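Local coordinates for ureidoglycolate hydrolase (Arabidopsis thaliana, PDB 4PXE), which hydrolyses (S)-ureidoglycolate to glyoxylate, ammonium and carbon dioxide with manganese as cofactor, a step of purine breakdown in plants, at residues E311-Q322 / F339-P347. Numbering follows the deposited sequence.
Sequences EARRNTVIKKIQ and FKIVNQDPP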
ATOM      1  N   GLU A 311       4.787 -26.365  18.935  1.00 19.42           N
ATOM      2  CA  GLU A 311       4.181 -26.524  17.613  1.00 19.28           C
ATOM      3  C   GLU A 311       2.659 -26.687  17.675  1.00 22.26           C
ATOM      4  O   GLU A 311       1.919 -26.043  16.924  1.00 19.20           O
ATOM      5  CB  GLU A 311       4.819 -27.710  16.885  1.00 22.37           C
ATOM      6  CG  GLU A 311       4.461 -27.835  15.409  1.00 23.90           C
ATOM      7  CD  GLU A 311       5.228 -28.959  14.718  1.00 27.06           C
ATOM      8  OE1 GLU A 311       5.976 -29.685  15.408  1.00 30.57           O
ATOM      9  OE2 GLU A 311       5.090 -29.114  13.487  1.00 32.80           O
ATOM     10  N   ALA A 312       2.186 -27.524  18.589  1.00 19.92           N
ATOM     11  CA  ALA A 312       0.748 -27.743  18.733  1.00 21.70           C
ATOM     12  C   ALA A 312      -0.018 -26.464  19.100  1.00 19.78           C
ATOM     13  O   ALA A 312      -1.106 -26.203  18.567  1.00 20.25           O
ATOM     14  CB  ALA A 312       0.480 -28.851  19.766  1.00 23.78           C
ATOM     15  N   ARG A 313       0.540 -25.672  20.007  1.00 20.64           N
ATOM     16  CA  ARG A 313      -0.074 -24.414  20.416  1.00 20.93           C
ATOM     17  C   ARG A 313      -0.143 -23.449  19.224  1.00 19.48           C
ATOM     18  O   ARG A 313      -1.163 -22.781  19.003  1.00 19.26           O
ATOM     19  CB  ARG A 313       0.737 -23.795  21.549  1.00 22.17           C
ATOM     20  CG  ARG A 313      -0.049 -22.937  22.514  1.00 25.55           C
ATOM     21  CD  ARG A 313       0.630 -22.910  23.874  1.00 22.11           C
ATOM     22  NE  ARG A 313       2.048 -22.575  23.769  1.00 23.39           N
ATOM     23  CZ  ARG A 313       2.961 -22.856  24.695  1.00 24.98           C
ATOM     24  NH1 ARG A 313       2.610 -23.478  25.815  1.00 27.05           N
ATOM     25  NH2 ARG A 313       4.229 -22.513  24.505  1.00 21.71           N
ATOM     26  N   ARG A 314       0.947 -23.397  18.461  1.00 20.00           N
ATOM     27  CA  ARG A 314       1.028 -22.596  17.234  1.00 19.19           C
ATOM     28  C   ARG A 314      -0.073 -23.010  16.255  1.00 17.40           C
ATOM     29  O   ARG A 314      -0.803 -22.165  15.728  1.00 18.43           O
ATOM     30  CB  ARG A 314       2.406 -22.787  16.594  1.00 19.14           C
ATOM     31  CG  ARG A 314       2.837 -21.736  15.567  1.00 21.00           C
ATOM     32  CD  ARG A 314       2.466 -22.084  14.134  1.00 20.56           C
ATOM     33  NE  ARG A 314       2.618 -23.494  13.783  1.00 17.76           N
ATOM     34  CZ  ARG A 314       3.708 -24.038  13.248  1.00 17.51           C
ATOM     35  NH1 ARG A 314       4.799 -23.312  13.023  1.00 17.45           N
ATOM     36  NH2 ARG A 314       3.716 -25.332  12.947  1.00 21.45           N
ATOM     37  N   ASN A 315      -0.192 -24.310  16.016  1.00 18.04           N
ATOM     38  CA  ASN A 315      -1.186 -24.837  15.088  1.00 19.66           C
ATOM     39  C   ASN A 315      -2.616 -24.525  15.504  1.00 18.85           C
ATOM     40  O   ASN A 315      -3.455 -24.261  14.645  1.00 19.85           O
ATOM     41  CB  ASN A 315      -0.990 -26.346  14.882  1.00 21.33           C
ATOM     42  CG  ASN A 315       0.289 -26.668  14.136  1.00 22.43           C
ATOM     43  OD1 ASN A 315       0.929 -25.776  13.568  1.00 21.35           O
ATOM     44  ND2 ASN A 315       0.669 -27.946  14.117  1.00 22.93           N
ATOM     45  N   THR A 316      -2.891 -24.543  16.807  1.00 18.64           N
ATOM     46  CA  THR A 316      -4.206 -24.166  17.325  1.00 19.10           C
ATOM     47  C   THR A 316      -4.528 -22.719  16.956  1.00 17.13           C
ATOM     48  O   THR A 316      -5.655 -22.406  16.582  1.00 18.37           O
ATOM     49  CB  THR A 316      -4.309 -24.374  18.849  1.00 21.03           C
ATOM     50  OG1 THR A 316      -4.245 -25.778  19.139  1.00 22.99           O
ATOM     51  CG2 THR A 316      -5.610 -23.809  19.404  1.00 21.34           C
ATOM     52  N   VAL A 317      -3.528 -21.847  17.019  1.00 17.70           N
ATOM     53  CA  VAL A 317      -3.735 -20.454  16.626  1.00 18.40           C
ATOM     54  C   VAL A 317      -4.104 -20.371  15.148  1.00 14.91           C
ATOM     55  O   VAL A 317      -5.049 -19.652  14.783  1.00 15.92           O
ATOM     56  CB  VAL A 317      -2.497 -19.576  16.920  1.00 16.85           C
ATOM     57  CG1 VAL A 317      -2.698 -18.179  16.357  1.00 16.35           C
ATOM     58  CG2 VAL A 317      -2.247 -19.488  18.416  1.00 19.66           C
ATOM     59  N   ILE A 318      -3.382 -21.097  14.300  1.00 16.32           N
ATOM     60  CA  ILE A 318      -3.675 -21.121  12.865  1.00 16.61           C
ATOM     61  C   ILE A 318      -5.099 -21.616  12.581  1.00 17.72           C
ATOM     62  O   ILE A 318      -5.821 -21.017  11.787  1.00 16.99           O
ATOM     63  CB  ILE A 318      -2.667 -21.986  12.095  1.00 16.78           C
ATOM     64  CG1 ILE A 318      -1.259 -21.400  12.201  1.00 18.46           C
ATOM     65  CG2 ILE A 318      -3.075 -22.128  10.627  1.00 18.41           C
ATOM     66  CD1 ILE A 318      -0.201 -22.313  11.623  1.00 18.99           C
ATOM     67  N   LYS A 319      -5.504 -22.703  13.227  1.00 17.73           N
ATOM     68  CA  LYS A 319      -6.866 -23.218  13.043  1.00 19.19           C
ATOM     69  C   LYS A 319      -7.917 -22.180  13.430  1.00 18.74           C
ATOM     70  O   LYS A 319      -8.920 -22.000  12.720  1.00 20.15           O
ATOM     71  CB  LYS A 319      -7.074 -24.503  13.851  1.00 21.25           C
ATOM     72  CG  LYS A 319      -6.112 -25.619  13.493  1.00 31.31           C
ATOM     73  CD  LYS A 319      -6.570 -26.956  14.062  1.00 38.37           C
ATOM     74  CE  LYS A 319      -5.431 -27.972  14.100  1.00 37.91           C
ATOM     75  NZ  LYS A 319      -4.589 -27.802  15.322  1.00 40.37           N
ATOM     76  N   LYS A 320      -7.703 -21.494  14.551  1.00 16.72           N
ATOM     77  CA  LYS A 320      -8.639 -20.473  15.008  1.00 17.48           C
ATOM     78  C   LYS A 320      -8.681 -19.300  14.035  1.00 15.98           C
ATOM     79  O   LYS A 320      -9.745 -18.740  13.793  1.00 17.16           O
ATOM     80  CB  LYS A 320      -8.288 -19.964  16.406  1.00 18.88           C
ATOM     81  CG  LYS A 320      -8.454 -20.990  17.531  1.00 20.50           C
ATOM     82  CD  LYS A 320      -8.011 -20.375  18.840  1.00 21.82           C
ATOM     83  CE  LYS A 320      -8.340 -21.251  20.041  1.00 20.86           C
ATOM     84  NZ  LYS A 320      -7.863 -20.561  21.275  1.00 21.29           N
ATOM     85  N   ILE A 321      -7.532 -18.928  13.480  1.00 16.86           N
ATOM     86  CA  ILE A 321      -7.510 -17.840  12.504  1.00 17.09           C
ATOM     87  C   ILE A 321      -8.334 -18.207  11.262  1.00 17.35           C
ATOM     88  O   ILE A 321      -9.092 -17.377  10.747  1.00 16.57           O
ATOM     89  CB  ILE A 321      -6.072 -17.446  12.118  1.00 15.80           C
ATOM     90  CG1 ILE A 321      -5.385 -16.777  13.315  1.00 15.00           C
ATOM     91  CG2 ILE A 321      -6.074 -16.500  10.905  1.00 16.90           C
ATOM     92  CD1 ILE A 321      -3.885 -16.629  13.159  1.00 15.53           C
ATOM     93  N   GLN A 322      -8.215 -19.450  10.798  1.00 16.53           N
ATOM     94  CA  GLN A 322      -8.996 -19.881   9.640  1.00 18.73           C
ATOM     95  C   GLN A 322     -10.489 -19.886   9.946  1.00 18.93           C
ATOM     96  O   GLN A 322     -11.303 -19.459   9.117  1.00 18.11           O
ATOM     97  CB  GLN A 322      -8.550 -21.248   9.124  1.00 19.17           C
ATOM     98  CG  GLN A 322      -9.214 -21.598   7.798  1.00 22.93           C
ATOM     99  CD  GLN A 322      -8.494 -22.686   7.033  1.00 28.43           C
ATOM    100  OE1 GLN A 322      -7.510 -23.260   7.511  1.00 32.67           O
ATOM    101  NE2 GLN A 322      -8.974 -22.973   5.823  1.00 29.43           N
ATOM    102  N   PHE A 339      -7.229 -18.103   1.314  1.00 18.59           N
ATOM    103  CA  PHE A 339      -6.677 -18.416   2.623  1.00 16.88           C
ATOM    104  C   PHE A 339      -5.568 -19.430   2.390  1.00 19.72           C
ATOM    105  O   PHE A 339      -5.829 -20.620   2.189  1.00 20.28           O
ATOM    106  CB  PHE A 339      -7.734 -18.949   3.597  1.00 18.48           C
ATOM    107  CG  PHE A 339      -7.253 -18.996   5.022  1.00 16.88           C
ATOM    108  CD1 PHE A 339      -7.558 -17.978   5.902  1.00 18.17           C
ATOM    109  CD2 PHE A 339      -6.433 -20.030   5.459  1.00 20.29           C
ATOM    110  CE1 PHE A 339      -7.096 -18.001   7.211  1.00 20.02           C
ATOM    111  CE2 PHE A 339      -5.968 -20.060   6.765  1.00 18.58           C
ATOM    112  CZ  PHE A 339      -6.296 -19.046   7.637  1.00 18.47           C
ATOM    113  N   LYS A 340      -4.328 -18.947   2.392  1.00 16.62           N
ATOM    114  CA  LYS A 340      -3.189 -19.775   2.029  1.00 18.35           C
ATOM    115  C   LYS A 340      -2.224 -19.847   3.194  1.00 18.19           C
ATOM    116  O   LYS A 340      -1.722 -18.822   3.658  1.00 17.79           O
ATOM    117  CB  LYS A 340      -2.473 -19.187   0.806  1.00 20.23           C
ATOM    118  CG  LYS A 340      -1.261 -19.985   0.306  1.00 21.74           C
ATOM    119  CD  LYS A 340      -0.534 -19.225  -0.809  1.00 22.81           C
ATOM    120  CE  LYS A 340       0.522 -20.078  -1.497  1.00 35.93           C
ATOM    121  NZ  LYS A 340      -0.090 -21.142  -2.341  1.00 47.19           N
ATOM    122  N   ILE A 341      -1.969 -21.053   3.680  1.00 18.00           N
ATOM    123  CA  ILE A 341      -0.892 -21.255   4.638  1.00 17.48           C
ATOM    124  C   ILE A 341       0.388 -21.366   3.820  1.00 18.58           C
ATOM    125  O   ILE A 341       0.656 -22.389   3.178  1.00 19.75           O
ATOM    126  CB  ILE A 341      -1.128 -22.512   5.494  1.00 18.39           C
ATOM    127  CG1 ILE A 341      -2.450 -22.391   6.262  1.00 19.90           C
ATOM    128  CG2 ILE A 341       0.052 -22.730   6.447  1.00 19.41           C
ATOM    129  CD1 ILE A 341      -2.837 -23.629   7.059  1.00 24.41           C
ATOM    130  N   VAL A 342       1.169 -20.291   3.806  1.00 17.14           N
ATOM    131  CA  VAL A 342       2.334 -20.209   2.942  1.00 17.03           C
ATOM    132  C   VAL A 342       3.428 -21.130   3.468  1.00 18.71           C
ATOM    133  O   VAL A 342       4.108 -21.810   2.697  1.00 20.00           O
ATOM    134  CB  VAL A 342       2.841 -18.758   2.839  1.00 18.56           C
ATOM    135  CG1 VAL A 342       4.154 -18.688   2.062  1.00 19.02           C
ATOM    136  CG2 VAL A 342       1.762 -17.876   2.200  1.00 18.08           C
ATOM    137  N   ASN A 343       3.579 -21.157   4.787  1.00 15.85           N
ATOM    138  CA  ASN A 343       4.468 -22.128   5.424  1.00 16.31           C
ATOM    139  C   ASN A 343       3.991 -22.406   6.832  1.00 15.93           C
ATOM    140  O   ASN A 343       3.373 -21.557   7.474  1.00 15.35           O
ATOM    141  CB  ASN A 343       5.936 -21.672   5.416  1.00 16.24           C
ATOM    142  CG  ASN A 343       6.158 -20.389   6.198  1.00 17.17           C
ATOM    143  OD1 ASN A 343       5.902 -19.298   5.687  1.00 18.69           O
ATOM    144  ND2 ASN A 343       6.668 -20.509   7.426  1.00 16.34           N
ATOM    145  N   GLN A 344       4.273 -23.615   7.308  1.00 17.23           N
ATOM    146  CA  GLN A 344       3.892 -24.026   8.641  1.00 17.25           C
ATOM    147  C   GLN A 344       4.950 -25.029   9.055  1.00 19.65           C
ATOM    148  O   GLN A 344       4.808 -26.226   8.818  1.00 22.35           O
ATOM    149  CB  GLN A 344       2.509 -24.676   8.616  1.00 20.26           C
ATOM    150  CG  GLN A 344       1.923 -24.994   9.965  1.00 21.73           C
ATOM    151  CD  GLN A 344       0.501 -25.513   9.861  1.00 28.33           C
ATOM    152  OE1 GLN A 344      -0.062 -25.592   8.768  1.00 30.81           O
ATOM    153  NE2 GLN A 344      -0.087 -25.866  10.996  1.00 31.37           N
ATOM    154  N   ASP A 345       6.027 -24.526   9.645  1.00 17.42           N
ATOM    155  CA  ASP A 345       7.218 -25.332   9.844  1.00 18.07           C
ATOM    156  C   ASP A 345       7.357 -25.757  11.294  1.00 17.18           C
ATOM    157  O   ASP A 345       6.928 -25.056  12.195  1.00 17.05           O
ATOM    158  CB  ASP A 345       8.449 -24.533   9.411  1.00 17.26           C
ATOM    159  CG  ASP A 345       8.345 -24.049   7.976  1.00 18.62           C
ATOM    160  OD1 ASP A 345       8.363 -22.822   7.767  1.00 19.47           O
ATOM    161  OD2 ASP A 345       8.240 -24.896   7.063  1.00 22.09           O
ATOM    162  N   PRO A 346       7.972 -26.929  11.522  1.00 17.61           N
ATOM    163  CA  PRO A 346       8.229 -27.392  12.886  1.00 17.47           C
ATOM    164  C   PRO A 346       9.397 -26.642  13.515  1.00 16.72           C
ATOM    165  O   PRO A 346      10.180 -26.023  12.802  1.00 18.51           O
ATOM    166  CB  PRO A 346       8.595 -28.867  12.677  1.00 17.93           C
ATOM    167  CG  PRO A 346       9.194 -28.907  11.311  1.00 19.05           C
ATOM    168  CD  PRO A 346       8.395 -27.908  10.506  1.00 19.17           C
ATOM    169  N   PRO A 347       9.505 -26.693  14.845  1.00 17.23           N
ATOM    170  CA  PRO A 347      10.702 -26.146  15.491  1.00 17.23           C
ATOM    171  C   PRO A 347      11.884 -27.073  15.235  1.00 19.62           C
ATOM    172  O   PRO A 347      11.689 -28.207  14.787  1.00 19.38           O
ATOM    173  CB  PRO A 347      10.325 -26.158  16.969  1.00 18.63           C
ATOM    174  CG  PRO A 347       9.350 -27.280  17.098  1.00 21.52           C
ATOM    175  CD  PRO A 347       8.589 -27.332  15.810  1.00 19.12           C
TER
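R314 and Q344 meet on the amide oxygen of N315, in a helix-on-sheet contact in the dimerization region of this M20-family hydrolase. Helix 311-332 packs along strand 335-344, and over residues 311-322 and 339-344 the two run nearly antiparallel, at 161°. Bent at chi2 and chi3, the R314 side chain turns one edge of its guanidinium to N315, with NE and NH2 both on OD1, while NH1 donates to the backbone O of D345 at 2.9 Å. Both acceptors lie close to the guanidinium plane, which fixes its rotation, and CG of Q344 covers one face, 3.5 Å from NH2 of R314. With R314 cut back to an alanine, the D345 carbonyl is likely to lose this donor and the N315 amide to become freer to turn. Q344 reaches from the strand toward the helix fully extended, its CG anti to the backbone N (chi1 -173°), and its NE2 meets OD1 of N315 at 2.8 Å from above the carbonyl plane, the two amides being almost perpendicular. The D345 carboxylate instead pairs with R150. Next along the helix, CD1 of I318 rests on the Q344 amide and its CG2 on CD1 of I341, 3.9 Å away. One turn before N315, at the start of the helix, E311 lays its carboxylate beside the rings of P346 and P347. At the far end of the contact the F339 ring is faced by Q322, whose amide is stacked 17° from the ring plane and whose CG sits over the ring face, 3.9 Å from the centroid.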